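Local coordinates for Sel1 repeat family protein (Pseudomonas aeruginosa, PDB 6LCH), which probably serves as an immunity protein that protects the bacterium against PldB, an effector of its own type VI secretion system, at residues Gly48-Ala53 with His63-Leu68; Ser200-Leu205 with Tyr232-Lys237. One frame throughout, in Å; residues are numbered along the deposited sequence.

Contact 1: residues Gly48-Ala53 with His63-Leu68; sequences GLYSKA and HNLANL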
loop_
_atom_site.group_PDB
_atom_site.type_symbol
_atom_site.label_atom_id
_atom_site.label_comp_id
_atom_site.label_asym_id
_atom_site.label_seq_id
_atom_site.Cartn_x
_atom_site.Cartn_y
_atom_site.Cartn_z
ATOM N N GLY A 48 -15.822 -18.226 -6.821
ATOM C CA GLY A 48 -16.348 -19.218 -5.896
ATOM C C GLY A 48 -15.534 -19.310 -4.620
ATOM O O GLY A 48 -16.072 -19.206 -3.517
ATOM N N LEU A 49 -14.217 -19.481 -4.759
ATOM C CA LEU A 49 -13.346 -19.572 -3.592
ATOM C C LEU A 49 -13.412 -18.303 -2.753
ATOM O O LEU A 49 -13.626 -18.362 -1.535
ATOM C CB LEU A 49 -11.910 -19.840 -4.036
ATOM C CG LEU A 49 -11.672 -21.187 -4.712
ATOM C CD1 LEU A 49 -10.456 -21.107 -5.613
ATOM C CD2 LEU A 49 -11.502 -22.273 -3.665
ATOM N N TYR A 50 -13.220 -17.145 -3.393
ATOM C CA TYR A 50 -13.283 -15.870 -2.686
ATOM C C TYR A 50 -14.586 -15.729 -1.909
ATOM O O TYR A 50 -14.581 -15.369 -0.726
ATOM C CB TYR A 50 -13.137 -14.715 -3.679
ATOM C CG TYR A 50 -11.716 -14.265 -3.930
ATOM C CD1 TYR A 50 -10.699 -14.551 -3.025
ATOM C CD2 TYR A 50 -11.394 -13.538 -5.070
ATOM C CE1 TYR A 50 -9.401 -14.133 -3.255
ATOM C CE2 TYR A 50 -10.104 -13.116 -5.309
ATOM C CZ TYR A 50 -9.111 -13.412 -4.400
ATOM O OH TYR A 50 -7.822 -12.993 -4.644
ATOM N N SER A 51 -15.717 -15.996 -2.569
ATOM C CA SER A 51 -17.008 -15.834 -1.909
ATOM C C SER A 51 -17.168 -16.822 -0.763
ATOM O O SER A 51 -17.628 -16.454 0.325
ATOM C CB SER A 51 -18.142 -15.993 -2.921
ATOM O OG SER A 51 -17.916 -15.182 -4.062
ATOM N N LYS A 52 -16.792 -18.084 -0.994
ATOM C CA LYS A 52 -16.822 -19.084 0.069
ATOM C C LYS A 52 -16.031 -18.616 1.283
ATOM O O LYS A 52 -16.486 -18.751 2.426
ATOM C CB LYS A 52 -16.264 -20.412 -0.447
ATOM C CG LYS A 52 -17.258 -21.272 -1.215
ATOM C CD LYS A 52 -16.603 -22.562 -1.714
ATOM C CE LYS A 52 -15.813 -22.338 -3.001
ATOM N NZ LYS A 52 -15.003 -23.524 -3.415
ATOM N N ALA A 53 -14.844 -18.051 1.054
ATOM C CA ALA A 53 -14.064 -17.523 2.164
ATOM C C ALA A 53 -14.755 -16.318 2.792
ATOM O O ALA A 53 -14.747 -16.162 4.019
ATOM C CB ALA A 53 -12.660 -17.159 1.685
ATOM N N HIS A 63 -12.123 -8.161 0.755
ATOM C CA HIS A 63 -11.450 -7.051 0.091
ATOM C C HIS A 63 -11.101 -7.405 -1.352
ATOM O O HIS A 63 -11.417 -6.654 -2.281
ATOM C CB HIS A 63 -10.200 -6.670 0.887
ATOM C CG HIS A 63 -9.309 -5.691 0.188
ATOM N ND1 HIS A 63 -9.501 -4.329 0.258
ATOM C CD2 HIS A 63 -8.216 -5.877 -0.593
ATOM C CE1 HIS A 63 -8.570 -3.717 -0.453
ATOM N NE2 HIS A 63 -7.778 -4.635 -0.979
ATOM N N ASN A 64 -10.454 -8.556 -1.558
ATOM C CA ASN A 64 -10.043 -8.939 -2.907
ATOM C C ASN A 64 -11.244 -9.126 -3.823
ATOM O O ASN A 64 -11.217 -8.707 -4.984
ATOM C CB ASN A 64 -9.215 -10.223 -2.867
ATOM C CG ASN A 64 -7.780 -9.973 -2.481
ATOM O OD1 ASN A 64 -7.461 -8.959 -1.863
ATOM N ND2 ASN A 64 -6.899 -10.902 -2.838
ATOM N N LEU A 65 -12.303 -9.764 -3.321
ATOM C CA LEU A 65 -13.469 -10.015 -4.161
ATOM C C LEU A 65 -14.178 -8.717 -4.521
ATOM O O LEU A 65 -14.561 -8.510 -5.678
ATOM C CB LEU A 65 -14.426 -10.974 -3.454
ATOM C CG LEU A 65 -15.682 -11.342 -4.239
ATOM C CD1 LEU A 65 -15.300 -11.874 -5.613
ATOM C CD2 LEU A 65 -16.515 -12.356 -3.462
ATOM N N ALA A 66 -14.348 -7.823 -3.544
ATOM C CA ALA A 66 -15.015 -6.556 -3.819
ATOM C C ALA A 66 -14.220 -5.713 -4.805
ATOM O O ALA A 66 -14.802 -4.991 -5.623
ATOM C CB ALA A 66 -15.238 -5.790 -2.519
ATOM N N ASN A 67 -12.888 -5.784 -4.750
ATOM C CA ASN A 67 -12.103 -5.056 -5.739
ATOM C C ASN A 67 -12.382 -5.566 -7.144
ATOM O O ASN A 67 -12.315 -4.791 -8.099
ATOM C CB ASN A 67 -10.607 -5.144 -5.442
ATOM C CG ASN A 67 -9.806 -4.117 -6.230
ATOM O OD1 ASN A 67 -10.088 -2.919 -6.172
ATOM N ND2 ASN A 67 -8.821 -4.582 -6.990
ATOM N N LEU A 68 -12.700 -6.853 -7.292
ATOM C CA LEU A 68 -13.127 -7.361 -8.594
ATOM C C LEU A 68 -14.496 -6.801 -8.980
ATOM O O LEU A 68 -14.704 -6.382 -10.125
ATOM C CB LEU A 68 -13.155 -8.892 -8.583
ATOM C CG LEU A 68 -11.914 -9.641 -8.085
ATOM C CD1 LEU A 68 -12.069 -11.143 -8.301
ATOM C CD2 LEU A 68 -10.649 -9.128 -8.756
#
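Tyr50 carries its ring across to helix 59-70 on a chi1 of -90°, and Asn64, with CG anti to its carbonyl carbon (chi1 -80°), swings its amide to the phenol end of that ring. The two helices, 43-55 and 59-70, follow one another in the chain as an antiparallel helical hairpin, as in Sel1 and TPR-like repeats, within the Sel1 repeat region, an alpha-solenoid fold of the TPR clan. Their segments run roughly antiparallel at 130°, with axes 9.4 Å apart at closest approach. Tyr50 CB and the Leu65 side chain meet between the helices, and the Tyr50 ring leans to one side, toward Asn64; the CA atoms of Tyr50 and Leu65 are the nearest pair.

Asn64 holds the ring twice. Its CB lies 4.0 Å from the centroid of the Tyr50 ring, an off-centre CH-pi contact, while ND2 donates to Tyr50 OH over 2.9 Å. That bond is nearly straight, and the hydroxyl oxygen lies close to the amide plane, although ring and amide planes are almost perpendicular to each other. The phenol oxygen of a buried residue thus gains a polar partner. At the ring's edge, near its plane, Leu68 CD1 comes 4.1 Å from Tyr50 CD2. Tyr28 and Ala31 of helix 22-34 also touch Tyr50, and Tyr28 reaches Asn64 as well, so the preceding helix joins the packing. Leu65 CB meets Tyr50 CB at 4.0 Å, and Leu87 of helix 81-93 continues the apolar contact. Ser51 OG is hydrogen-bonded to Val47 O within its own helix, and Leu65 CD2 lies 3.2 Å from that same OG.

Contact 2: residues Ser200-Leu205 with Tyr232-Lys237; sequences SAAFFL and YSIYKK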
loop_
_atom_site.group_PDB
_atom_site.type_symbol
_atom_site.label_atom_id
_atom_site.label_comp_id
_atom_site.label_asym_id
_atom_site.label_seq_id
_atom_site.Cartn_x
_atom_site.Cartn_y
_atom_site.Cartn_z
ATOM N N SER A 200 6.399 0.517 -7.079
ATOM C CA SER A 200 6.756 1.802 -7.663
ATOM C C SER A 200 8.147 2.249 -7.233
ATOM O O SER A 200 8.850 2.912 -8.005
ATOM C CB SER A 200 5.713 2.851 -7.286
ATOM O OG SER A 200 5.825 4.001 -8.104
ATOM N N ALA A 201 8.566 1.893 -6.016
ATOM C CA ALA A 201 9.896 2.286 -5.561
ATOM C C ALA A 201 10.985 1.470 -6.243
ATOM O O ALA A 201 12.076 1.992 -6.500
ATOM C CB ALA A 201 10.003 2.146 -4.043
ATOM N N ALA A 202 10.716 0.197 -6.534
ATOM C CA ALA A 202 11.689 -0.615 -7.257
ATOM C C ALA A 202 11.902 -0.080 -8.664
ATOM O O ALA A 202 13.040 0.016 -9.141
ATOM C CB ALA A 202 11.236 -2.076 -7.294
ATOM N N PHE A 203 10.814 0.274 -9.351
ATOM C CA PHE A 203 10.956 0.892 -10.661
ATOM C C PHE A 203 11.663 2.235 -10.557
ATOM O O PHE A 203 12.492 2.573 -11.410
ATOM C CB PHE A 203 9.595 1.065 -11.326
ATOM C CG PHE A 203 9.680 1.577 -12.732
ATOM C CD1 PHE A 203 9.948 0.712 -13.779
ATOM C CD2 PHE A 203 9.512 2.922 -13.007
ATOM C CE1 PHE A 203 10.033 1.176 -15.072
ATOM C CE2 PHE A 203 9.596 3.394 -14.303
ATOM C CZ PHE A 203 9.857 2.518 -15.336
ATOM N N PHE A 204 11.350 3.020 -9.520
ATOM C CA PHE A 204 11.982 4.329 -9.402
ATOM C C PHE A 204 13.476 4.201 -9.147
ATOM O O PHE A 204 14.273 4.967 -9.702
ATOM C CB PHE A 204 11.334 5.159 -8.297
ATOM C CG PHE A 204 11.976 6.505 -8.115
ATOM C CD1 PHE A 204 11.854 7.481 -9.091
ATOM C CD2 PHE A 204 12.719 6.788 -6.982
ATOM C CE1 PHE A 204 12.449 8.721 -8.932
ATOM C CE2 PHE A 204 13.315 8.025 -6.819
ATOM C CZ PHE A 204 13.181 8.991 -7.795
ATOM N N LEU A 205 13.879 3.239 -8.317
ATOM C CA LEU A 205 15.304 3.047 -8.081
ATOM C C LEU A 205 15.997 2.481 -9.311
ATOM O O LEU A 205 17.189 2.735 -9.520
ATOM C CB LEU A 205 15.518 2.145 -6.864
ATOM C CG LEU A 205 15.574 2.874 -5.519
ATOM C CD1 LEU A 205 14.611 4.051 -5.499
ATOM C CD2 LEU A 205 15.277 1.914 -4.364
ATOM N N TYR A 232 15.317 -3.350 -11.019
ATOM C CA TYR A 232 14.325 -3.693 -12.031
ATOM C C TYR A 232 13.912 -5.153 -11.936
ATOM O O TYR A 232 12.754 -5.484 -12.214
ATOM C CB TYR A 232 14.844 -3.397 -13.438
ATOM C CG TYR A 232 13.731 -3.445 -14.458
ATOM C CD1 TYR A 232 12.755 -2.458 -14.483
ATOM C CD2 TYR A 232 13.631 -4.492 -15.364
ATOM C CE1 TYR A 232 11.725 -2.496 -15.399
ATOM C CE2 TYR A 232 12.600 -4.541 -16.286
ATOM C CZ TYR A 232 11.650 -3.539 -16.298
ATOM O OH TYR A 232 10.618 -3.572 -17.209
ATOM N N SER A 233 14.838 -6.036 -11.553
ATOM C CA SER A 233 14.488 -7.440 -11.370
ATOM C C SER A 233 13.553 -7.624 -10.182
ATOM O O SER A 233 12.637 -8.455 -10.229
ATOM C CB SER A 233 15.751 -8.281 -11.193
ATOM O OG SER A 233 15.424 -9.648 -11.003
ATOM N N ILE A 234 13.781 -6.874 -9.101
ATOM C CA ILE A 234 12.848 -6.890 -7.978
ATOM C C ILE A 234 11.490 -6.374 -8.427
ATOM O O ILE A 234 10.443 -6.927 -8.065
ATOM C CB ILE A 234 13.408 -6.066 -6.805
ATOM C CG1 ILE A 234 14.467 -6.859 -6.041
ATOM C CG2 ILE A 234 12.286 -5.613 -5.874
ATOM C CD1 ILE A 234 15.297 -6.002 -5.106
ATOM N N TYR A 235 11.487 -5.310 -9.234
ATOM C CA TYR A 235 10.237 -4.810 -9.786
ATOM C C TYR A 235 9.547 -5.871 -10.635
ATOM O O TYR A 235 8.319 -5.995 -10.603
ATOM C CB TYR A 235 10.485 -3.538 -10.597
ATOM C CG TYR A 235 9.437 -3.277 -11.651
ATOM C CD1 TYR A 235 9.633 -3.686 -12.961
ATOM C CD2 TYR A 235 8.251 -2.624 -11.339
ATOM C CE1 TYR A 235 8.685 -3.458 -13.927
ATOM C CE2 TYR A 235 7.292 -2.388 -12.306
ATOM C CZ TYR A 235 7.522 -2.806 -13.602
ATOM O OH TYR A 235 6.579 -2.591 -14.582
ATOM N N LYS A 236 10.310 -6.648 -11.404
ATOM C CA LYS A 236 9.673 -7.712 -12.171
ATOM C C LYS A 236 9.150 -8.809 -11.254
ATOM O O LYS A 236 8.059 -9.344 -11.480
ATOM C CB LYS A 236 10.639 -8.274 -13.211
ATOM C CG LYS A 236 10.937 -7.298 -14.330
ATOM C CD LYS A 236 9.653 -6.740 -14.900
ATOM C CE LYS A 236 9.267 -7.486 -16.160
ATOM N NZ LYS A 236 7.930 -7.072 -16.660
ATOM N N LYS A 237 9.891 -9.127 -10.188
ATOM C CA LYS A 237 9.458 -10.172 -9.267
ATOM C C LYS A 237 8.163 -9.790 -8.555
ATOM O O LYS A 237 7.258 -10.621 -8.409
ATOM C CB LYS A 237 10.579 -10.453 -8.271
ATOM C CG LYS A 237 10.391 -11.635 -7.355
ATOM C CD LYS A 237 10.479 -12.994 -8.055
ATOM C CE LYS A 237 9.519 -14.021 -7.391
ATOM N NZ LYS A 237 8.069 -13.728 -7.686
#
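Antiparallel packing of helix 199-208 against helix 225-240, late in this all-helical chain, brings Ala202 and Phe203 against Tyr232, Ile234 and Tyr235. The segments meet at 154° with their axes only 7.9 Å apart; consistent with this close spacing, the small side chain of Ala202 points toward the partner helix. Its CB sits 3.7 Å from Tyr235 CB and 4.0 Å from Ile234 CG2, while the CA atoms of Ala202 and Tyr235 are the nearest pair.

Beside this close point the contact becomes aromatic. Phe203 presents its edge to the face of Tyr235 in an edge-to-face pair, centroids 5.4 Å apart and planes inclined at 58°; CD1 of Phe203 stands over the centre of the tyrosine ring. Phe203 has CG anti to its backbone N (chi1 -175°), which places its ring where that edge meets Tyr235. Tyr232 lies alongside Phe203, pointing the same way, and the two meet at their edges, with Tyr232 CE1 4.0 Å from Phe203 CD1. No hydrogen bond crosses between the segments.

Further out, Arg228 makes a cation-pi contact with Tyr232. Ile234 and Ala201 touch Val194 of helix 183-195, and Leu205 touches Tyr190 of the same helix, while Tyr170 of helix 166-178 touches Ser200 and Ala201, so that helix 199-208 packs against both these helices as well as helix 225-240.

Overall arrangement
Contact 1 and contact 2 lie in series along the chain and share no helix; their centres are 28 Å apart and their nearest atoms about 15 Å. Each joins two roughly antiparallel, consecutive helices, by a tight turn in contact 1 (9 residues between the segments) and by a longer connection in contact 2 (26 residues). Contact 1 is buried and combines apolar packing with a hydrogen bond. Contact 2 is a surface contact without one, its exposed phenylalanine grouped with two partly exposed tyrosines. The axes lie closer in contact 2, consistent with the small Ala202 at its closest approach, whereas contact 1 has Tyr50 and Leu65 at its nearest backbone pair.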